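Local coordinates for protein metallopeptidase containing co-catalytic metalloactive site (Shewanella denitrificans OS217, PDB 3B2Y) that probably acts as a zinc-dependent carboxypeptidase-like hydrolase of the M14 family, with a nickel ion occupying the metal site in this crystal, at residues S73-E78 with T228-F233. Residues are numbered along the deposited sequence; the frame is centred on the assembly and turned at random.
Sequences SGFHGE and TSFEAF. With NI (nickel (II) ion), chain C.
Phe75 and Phe230 meet through their side chains, the Phe75 ring reaching both the ring and CB of Phe230. The far end of the Phe75 ring, CZ, lies over one face of Phe230, displaced toward its rim and 3.5 Å from Phe230 CD2. The two rings meet obliquely, their planes inclined at 40°. The extended first torsion of Phe230 (chi1 179°), with CG opposite the backbone N, carries the ring off the first turn of its helix toward Phe75. That turn begins at Ser229, the N-cap, whose OG accepts a bond of 3.1 Å from Ala232 N. A leucine at Phe230 would probably leave CZ of Phe75 without the flat surface it rests on and give its ring more room to shift. The next residue after Phe75, His76, binds the nickel ion through ND1 at 2.2 Å, with Glu79 and His170 completing the protein ligands; His76 NE2 is hydrogen-bonded to Asn126 OD1. Phe75 thus adjoins the metal site twice, preceding one ligand in sequence and touching another, His170, with its side chain. The contact joins the loop between strand 68-73 and helix 81-92 to the start of helix 230-236, and Leu151 of helix 146-152 touches both phenylalanines.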
# COMPACT_ATOMS: atom_id res chain seq x y z
N SER A 73 -0.98 -2.68 -0.70
CA SER A 73 -0.19 -2.81 0.51
C SER A 73 0.24 -4.24 0.64
O SER A 73 -0.01 -5.08 -0.26
CB SER A 73 -1.01 -2.39 1.72
OG SER A 73 -0.22 -2.24 2.89
N GLY A 74 0.83 -4.53 1.80
CA GLY A 74 1.25 -5.89 2.17
C GLY A 74 2.28 -6.51 1.24
O GLY A 74 2.28 -7.69 1.06
N PHE A 75 3.19 -5.70 0.68
CA PHE A 75 4.33 -6.27 -0.05
C PHE A 75 5.36 -6.84 0.96
O PHE A 75 6.08 -7.78 0.62
CB PHE A 75 5.02 -5.17 -0.89
CG PHE A 75 4.32 -4.88 -2.18
CD1 PHE A 75 3.23 -4.02 -2.23
CD2 PHE A 75 4.73 -5.52 -3.34
CE1 PHE A 75 2.55 -3.82 -3.45
CE2 PHE A 75 4.08 -5.29 -4.57
CZ PHE A 75 2.99 -4.48 -4.62
N HIS A 76 5.49 -6.20 2.14
CA HIS A 76 6.49 -6.56 3.14
C HIS A 76 5.76 -7.02 4.39
O HIS A 76 4.93 -6.30 4.95
CB HIS A 76 7.44 -5.41 3.41
CG HIS A 76 8.26 -5.04 2.22
ND1 HIS A 76 8.48 -3.74 1.85
CD2 HIS A 76 8.88 -5.80 1.28
CE1 HIS A 76 9.24 -3.70 0.77
NE2 HIS A 76 9.49 -4.94 0.40
N GLY A 77 6.03 -8.25 4.80
CA GLY A 77 5.22 -8.84 5.84
C GLY A 77 5.36 -8.28 7.23
O GLY A 77 4.47 -8.43 8.04
N GLU A 78 6.47 -7.63 7.50
CA GLU A 78 6.65 -6.94 8.79
C GLU A 78 5.86 -5.60 8.82
O GLU A 78 5.74 -4.99 9.86
CB GLU A 78 8.14 -6.74 9.13
CG GLU A 78 8.90 -5.52 8.62
CD GLU A 78 9.22 -5.58 7.16
OE1 GLU A 78 8.50 -6.31 6.46
OE2 GLU A 78 10.16 -4.88 6.69
N THR A 228 13.33 -0.09 -8.65
CA THR A 228 12.60 -1.18 -9.34
C THR A 228 11.33 -1.64 -8.60
O THR A 228 10.88 -2.78 -8.77
CB THR A 228 13.48 -2.42 -9.62
OG1 THR A 228 13.80 -3.10 -8.38
CG2 THR A 228 14.71 -2.05 -10.38
N SER A 229 10.76 -0.75 -7.84
CA SER A 229 9.59 -1.00 -7.03
C SER A 229 8.35 -1.04 -7.93
O SER A 229 8.36 -0.57 -9.09
CB SER A 229 9.42 0.12 -6.02
OG SER A 229 9.13 1.34 -6.69
N PHE A 230 7.29 -1.58 -7.37
CA PHE A 230 6.01 -1.69 -8.06
C PHE A 230 5.50 -0.29 -8.45
O PHE A 230 5.12 -0.05 -9.56
CB PHE A 230 5.03 -2.31 -7.07
CG PHE A 230 3.63 -2.49 -7.58
CD1 PHE A 230 3.37 -3.34 -8.60
CD2 PHE A 230 2.55 -1.89 -6.92
CE1 PHE A 230 2.03 -3.55 -9.07
CE2 PHE A 230 1.22 -2.11 -7.32
CZ PHE A 230 0.96 -2.96 -8.41
N GLU A 231 5.56 0.63 -7.50
CA GLU A 231 5.08 2.01 -7.70
C GLU A 231 5.90 2.73 -8.79
O GLU A 231 5.33 3.46 -9.59
CB GLU A 231 4.99 2.75 -6.35
CG GLU A 231 6.30 2.83 -5.53
CD GLU A 231 6.57 1.64 -4.59
OE1 GLU A 231 6.05 0.52 -4.78
OE2 GLU A 231 7.37 1.84 -3.66
N ALA A 232 7.21 2.60 -8.81
CA ALA A 232 7.99 3.28 -9.87
C ALA A 232 7.66 2.70 -11.24
O ALA A 232 7.61 3.42 -12.24
CB ALA A 232 9.50 3.22 -9.60
N PHE A 233 7.53 1.38 -11.28
CA PHE A 233 7.04 0.64 -12.46
C PHE A 233 5.71 1.22 -13.00
O PHE A 233 5.57 1.51 -14.19
CB PHE A 233 6.83 -0.86 -12.14
CG PHE A 233 6.18 -1.61 -13.24
CD1 PHE A 233 6.90 -1.92 -14.39
CD2 PHE A 233 4.81 -1.98 -13.19
CE1 PHE A 233 6.28 -2.58 -15.47
CE2 PHE A 233 4.18 -2.64 -14.27
CZ PHE A 233 4.94 -2.98 -15.40
NI NI C . 8.04 -1.74 2.71
O HOH W 1 8.99 0.08 3.74
O HOH W 2 9.60 -1.11 2.03